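Local coordinates for nitrophorin Cim l NP (Cimex lectularius, PDB 2IMQ), which carries nitric oxide on a heme b and delivers it to the bitten host during feeding, where the gas dilates blood vessels, at residues L172-L186 with D193-K205. Numbering follows the deposited sequence.
Sequences LNVRVETNATHAKSL and DGLMAFDQLKKAK
Gln200 meets Arg175 and Glu177 with an outstretched side chain: CG is anti to its own carbonyl carbon (chi1 -69°) and the chain runs on extended, which lays the amide along the backbone of 172-186. There the amide uses both ends. Gln200 OE1 accepts from Arg175 N at 2.8 Å. Gln200 NE2 donates almost straight to Glu177 OE1 at 2.9 Å. That oxygen lies in the amide plane, yet the carboxylate is met from above its own plane, the two planes being 81° apart. With Lys147 also bonded to Gln200 OE1, the amide is held against rotation. Backbone bonds complete the pairing, Gln200 N to Arg175 O at 2.9 Å and Glu177 N to Phe198 O at 2.9 Å, around a single bridge between Val176 and Asp199. CG1 of Val174 packs against Asp199 and the start of helix 201-206, where Asp199 OD2 caps Leu201 N while OD1 forms a salt bridge with Arg244 of strand 243-248.

Towards helix 180-188 the contact turns apolar. Leu195, its CG swung opposite the backbone N (chi1 -173°), places CD1 3.6 Å from Val176 CG1 and also against Ala183 and Leu186. Phe198 receives Thr178 CB over one ring face, a CH-pi contact 4.2 Å from the centroid. Phe198 CE1 lies near the plane of the His182 ring, at its edge, 3.8 Å from His182 NE2.

Away from the heme, the whole illustrates how a side-chain amide can extend a lone beta bridge by bonding the facing segment: here it joins the segment after strand 165-169 to the turn between helices 192-196 and 201-206, beside the five-stranded sheet of a DNase I-like beta-sandwich.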
loop_
_atom_site.group_PDB
_atom_site.type_symbol
_atom_site.label_atom_id
_atom_site.label_comp_id
_atom_site.label_asym_id
_atom_site.label_seq_id
_atom_site.Cartn_x
_atom_site.Cartn_y
_atom_site.Cartn_z
ATOM N N LEU A 172 -5.707 0.237 -5.411
ATOM C CA LEU A 172 -7.111 0.143 -5.049
ATOM C C LEU A 172 -8.070 -0.090 -6.227
ATOM O O LEU A 172 -9.259 -0.164 -6.031
ATOM C CB LEU A 172 -7.541 1.388 -4.318
ATOM C CG LEU A 172 -6.706 1.824 -3.090
ATOM C CD1 LEU A 172 -7.234 3.117 -2.523
ATOM C CD2 LEU A 172 -6.630 0.777 -2.014
ATOM N N ASN A 173 -7.514 -0.142 -7.415
ATOM C CA ASN A 173 -8.274 -0.218 -8.652
ATOM C C ASN A 173 -9.097 1.011 -8.888
ATOM O O ASN A 173 -10.109 1.002 -9.533
ATOM C CB ASN A 173 -9.106 -1.511 -8.817
ATOM C CG ASN A 173 -9.262 -1.852 -10.247
ATOM O OD1 ASN A 173 -8.342 -1.611 -11.039
ATOM N ND2 ASN A 173 -10.412 -2.409 -10.597
ATOM N N VAL A 174 -8.622 2.112 -8.332
ATOM C CA VAL A 174 -9.136 3.473 -8.528
ATOM C C VAL A 174 -8.313 4.119 -9.685
ATOM O O VAL A 174 -7.094 4.093 -9.631
ATOM C CB VAL A 174 -9.000 4.309 -7.228
ATOM C CG1 VAL A 174 -9.238 5.748 -7.492
ATOM C CG2 VAL A 174 -9.968 3.783 -6.192
ATOM N N ARG A 175 -9.021 4.711 -10.623
ATOM C CA ARG A 175 -8.370 5.298 -11.800
ATOM C C ARG A 175 -8.877 6.721 -12.032
ATOM O O ARG A 175 -9.745 7.198 -11.326
ATOM C CB ARG A 175 -8.582 4.425 -13.025
ATOM C CG ARG A 175 -8.072 2.977 -12.858
ATOM C CD ARG A 175 -6.567 2.957 -12.825
ATOM N NE ARG A 175 -5.962 1.640 -12.797
ATOM C CZ ARG A 175 -5.565 1.022 -11.692
ATOM N NH1 ARG A 175 -5.775 1.565 -10.496
ATOM N NH2 ARG A 175 -4.977 -0.146 -11.777
ATOM N N VAL A 176 -8.274 7.371 -13.015
ATOM C CA VAL A 176 -8.680 8.699 -13.397
ATOM C C VAL A 176 -9.682 8.577 -14.520
ATOM O O VAL A 176 -9.354 8.067 -15.597
ATOM C CB VAL A 176 -7.424 9.494 -13.810
ATOM C CG1 VAL A 176 -7.765 10.789 -14.530
ATOM C CG2 VAL A 176 -6.545 9.834 -12.594
ATOM N N GLU A 177 -10.879 9.075 -14.285
ATOM C CA GLU A 177 -11.984 8.931 -15.198
ATOM C C GLU A 177 -12.090 10.175 -16.098
ATOM O O GLU A 177 -12.978 10.992 -15.963
ATOM C CB GLU A 177 -13.256 8.699 -14.393
ATOM C CG GLU A 177 -14.392 8.184 -15.253
ATOM C CD GLU A 177 -15.597 7.717 -14.505
ATOM O OE1 GLU A 177 -15.457 7.271 -13.347
ATOM O OE2 GLU A 177 -16.693 7.773 -15.138
ATOM N N THR A 178 -11.182 10.266 -17.045
ATOM C CA THR A 178 -11.259 11.192 -18.157
ATOM C C THR A 178 -10.466 10.596 -19.289
ATOM O O THR A 178 -9.858 9.532 -19.181
ATOM C CB THR A 178 -10.748 12.581 -17.759
ATOM O OG1 THR A 178 -11.045 13.537 -18.779
ATOM C CG2 THR A 178 -9.263 12.644 -17.499
ATOM N N ASN A 179 -10.449 11.274 -20.428
ATOM C CA ASN A 179 -9.712 10.755 -21.549
ATOM C C ASN A 179 -8.224 11.042 -21.412
ATOM O O ASN A 179 -7.797 11.904 -20.648
ATOM C CB ASN A 179 -10.285 11.302 -22.867
ATOM C CG ASN A 179 -10.099 12.786 -22.958
ATOM O OD1 ASN A 179 -8.994 13.244 -23.256
ATOM N ND2 ASN A 179 -11.152 13.530 -22.741
ATOM N N ALA A 180 -7.447 10.298 -22.168
ATOM C CA ALA A 180 -6.004 10.360 -22.074
ATOM C C ALA A 180 -5.459 11.705 -22.504
ATOM O O ALA A 180 -4.450 12.170 -22.004
ATOM C CB ALA A 180 -5.338 9.270 -22.829
ATOM N N THR A 181 -6.072 12.318 -23.491
ATOM C CA THR A 181 -5.544 13.614 -24.000
ATOM C C THR A 181 -5.637 14.682 -22.931
ATOM O O THR A 181 -4.648 15.375 -22.637
ATOM C CB THR A 181 -6.376 14.128 -25.170
ATOM O OG1 THR A 181 -6.753 13.043 -26.012
ATOM C CG2 THR A 181 -5.532 15.098 -26.019
ATOM N N HIS A 182 -6.783 14.779 -22.280
ATOM C CA HIS A 182 -6.975 15.757 -21.240
ATOM C C HIS A 182 -6.077 15.464 -20.051
ATOM O O HIS A 182 -5.464 16.348 -19.489
ATOM C CB HIS A 182 -8.433 15.817 -20.872
ATOM C CG HIS A 182 -8.771 16.886 -19.906
ATOM N ND1 HIS A 182 -8.492 18.221 -20.138
ATOM C CD2 HIS A 182 -9.390 16.835 -18.714
ATOM C CE1 HIS A 182 -8.932 18.934 -19.112
ATOM N NE2 HIS A 182 -9.463 18.111 -18.219
ATOM N N ALA A 183 -6.029 14.202 -19.639
ATOM C CA ALA A 183 -5.195 13.828 -18.528
ATOM C C ALA A 183 -3.723 14.173 -18.785
ATOM O O ALA A 183 -3.054 14.764 -17.920
ATOM C CB ALA A 183 -5.322 12.310 -18.280
ATOM N N LYS A 184 -3.241 13.835 -19.968
ATOM C CA LYS A 184 -1.848 14.130 -20.280
ATOM C C LYS A 184 -1.570 15.636 -20.319
ATOM O O LYS A 184 -0.528 16.106 -19.850
ATOM C CB LYS A 184 -1.405 13.448 -21.537
ATOM C CG LYS A 184 0.086 13.676 -21.869
ATOM C CD LYS A 184 1.015 13.121 -20.798
ATOM C CE LYS A 184 2.442 12.905 -21.306
ATOM N NZ LYS A 184 2.907 14.071 -22.031
ATOM N N SER A 185 -2.522 16.404 -20.831
ATOM C CA SER A 185 -2.362 17.850 -20.793
ATOM C C SER A 185 -2.256 18.370 -19.371
ATOM O O SER A 185 -1.420 19.213 -19.102
ATOM C CB SER A 185 -3.524 18.527 -21.494
ATOM O OG SER A 185 -3.365 19.932 -21.499
ATOM N N LEU A 186 -3.088 17.883 -18.441
ATOM C CA LEU A 186 -2.992 18.292 -17.065
ATOM C C LEU A 186 -1.684 17.871 -16.422
ATOM O O LEU A 186 -1.089 18.632 -15.680
ATOM C CB LEU A 186 -4.216 17.795 -16.285
ATOM C CG LEU A 186 -5.545 18.438 -16.643
ATOM C CD1 LEU A 186 -6.703 17.753 -16.002
ATOM C CD2 LEU A 186 -5.627 19.907 -16.170
ATOM N N ASP A 193 -3.949 18.686 -8.858
ATOM C CA ASP A 193 -5.242 18.764 -8.212
ATOM C C ASP A 193 -6.358 18.797 -9.259
ATOM O O ASP A 193 -7.439 18.256 -9.046
ATOM C CB ASP A 193 -5.336 19.980 -7.315
ATOM C CG ASP A 193 -4.467 19.926 -6.130
ATOM O OD1 ASP A 193 -3.975 18.843 -5.761
ATOM O OD2 ASP A 193 -4.220 20.985 -5.484
ATOM N N GLY A 194 -6.087 19.378 -10.411
ATOM C CA GLY A 194 -7.053 19.415 -11.483
ATOM C C GLY A 194 -7.304 18.039 -12.024
ATOM O O GLY A 194 -8.452 17.669 -12.328
ATOM N N LEU A 195 -6.269 17.246 -12.174
ATOM C CA LEU A 195 -6.418 15.870 -12.654
ATOM C C LEU A 195 -7.061 14.981 -11.576
ATOM O O LEU A 195 -7.905 14.116 -11.866
ATOM C CB LEU A 195 -5.095 15.315 -13.158
ATOM C CG LEU A 195 -5.168 13.938 -13.828
ATOM C CD1 LEU A 195 -6.140 13.954 -14.949
ATOM C CD2 LEU A 195 -3.844 13.498 -14.240
ATOM N N MET A 196 -6.695 15.234 -10.334
ATOM C CA MET A 196 -7.268 14.532 -9.194
ATOM C C MET A 196 -8.757 14.737 -9.080
ATOM O O MET A 196 -9.464 13.925 -8.489
ATOM C CB MET A 196 -6.561 14.934 -7.888
ATOM C CG MET A 196 -6.705 13.943 -6.747
ATOM S SD MET A 196 -5.876 12.379 -7.255
ATOM C CE MET A 196 -4.261 12.453 -6.748
ATOM N N ALA A 197 -9.292 15.801 -9.665
ATOM C CA ALA A 197 -10.741 16.003 -9.707
ATOM C C ALA A 197 -11.474 14.848 -10.425
ATOM O O ALA A 197 -12.603 14.578 -10.120
ATOM C CB ALA A 197 -11.098 17.322 -10.300
ATOM N N PHE A 198 -10.787 14.141 -11.313
ATOM C CA PHE A 198 -11.339 13.019 -12.103
ATOM C C PHE A 198 -11.015 11.664 -11.474
ATOM O O PHE A 198 -11.490 10.645 -11.958
ATOM C CB PHE A 198 -10.809 13.082 -13.527
ATOM C CG PHE A 198 -11.163 14.342 -14.204
ATOM C CD1 PHE A 198 -10.238 15.355 -14.353
ATOM C CD2 PHE A 198 -12.440 14.543 -14.692
ATOM C CE1 PHE A 198 -10.583 16.537 -14.950
ATOM C CE2 PHE A 198 -12.752 15.752 -15.324
ATOM C CZ PHE A 198 -11.835 16.719 -15.424
ATOM N N ASP A 199 -10.208 11.634 -10.420
ATOM C CA ASP A 199 -9.866 10.418 -9.771
ATOM C C ASP A 199 -11.098 9.826 -9.078
ATOM O O ASP A 199 -11.937 10.518 -8.535
ATOM C CB ASP A 199 -8.728 10.680 -8.756
ATOM C CG ASP A 199 -8.404 9.453 -7.970
ATOM O OD1 ASP A 199 -7.642 8.576 -8.465
ATOM O OD2 ASP A 199 -8.836 9.319 -6.785
ATOM N N GLN A 200 -11.146 8.494 -9.093
ATOM C CA GLN A 200 -12.351 7.765 -8.604
ATOM C C GLN A 200 -12.417 7.547 -7.096
ATOM O O GLN A 200 -13.419 7.082 -6.614
ATOM C CB GLN A 200 -12.467 6.444 -9.347
ATOM C CG GLN A 200 -12.809 6.592 -10.810
ATOM C CD GLN A 200 -12.640 5.368 -11.613
ATOM O OE1 GLN A 200 -11.759 4.542 -11.364
ATOM N NE2 GLN A 200 -13.419 5.286 -12.689
ATOM N N LEU A 201 -11.402 7.921 -6.322
ATOM C CA LEU A 201 -11.485 7.656 -4.887
ATOM C C LEU A 201 -12.677 8.385 -4.304
ATOM O O LEU A 201 -13.416 7.834 -3.487
ATOM C CB LEU A 201 -10.181 8.005 -4.185
ATOM C CG LEU A 201 -10.198 7.700 -2.668
ATOM C CD1 LEU A 201 -10.396 6.228 -2.424
ATOM C CD2 LEU A 201 -8.878 8.180 -2.088
ATOM N N LYS A 202 -12.914 9.632 -4.687
ATOM C CA LYS A 202 -14.063 10.347 -4.150
ATOM C C LYS A 202 -15.382 9.724 -4.530
ATOM O O LYS A 202 -16.334 9.805 -3.785
ATOM C CB LYS A 202 -14.037 11.801 -4.620
ATOM C CG LYS A 202 -14.158 11.998 -6.080
ATOM C CD LYS A 202 -14.204 13.510 -6.494
ATOM C CE LYS A 202 -12.869 14.154 -6.356
ATOM N NZ LYS A 202 -11.648 13.433 -6.922
ATOM N N LYS A 203 -15.420 9.105 -5.702
ATOM C CA LYS A 203 -16.628 8.353 -6.150
ATOM C C LYS A 203 -16.837 7.116 -5.316
ATOM O O LYS A 203 -17.961 6.852 -4.876
ATOM C CB LYS A 203 -16.500 7.974 -7.607
ATOM C CG LYS A 203 -16.360 9.161 -8.555
ATOM C CD LYS A 203 -16.298 8.606 -10.019
ATOM C CE LYS A 203 -16.126 9.660 -11.028
ATOM N NZ LYS A 203 -17.431 10.356 -11.082
ATOM N N ALA A 204 -15.773 6.384 -5.038
ATOM C CA ALA A 204 -15.843 5.261 -4.132
ATOM C C ALA A 204 -16.346 5.694 -2.763
ATOM O O ALA A 204 -17.241 5.068 -2.207
ATOM C CB ALA A 204 -14.483 4.602 -4.049
ATOM N N LYS A 205 -15.815 6.803 -2.254
ATOM C CA LYS A 205 -16.284 7.292 -0.969
ATOM C C LYS A 205 -17.733 7.750 -0.969
ATOM O O LYS A 205 -18.428 7.520 0.016
ATOM C CB LYS A 205 -15.395 8.409 -0.443
ATOM C CG LYS A 205 -14.013 7.965 -0.138
ATOM C CD LYS A 205 -13.141 9.145 0.147
ATOM C CE LYS A 205 -12.050 8.773 0.999
ATOM N NZ LYS A 205 -11.338 10.073 1.408
#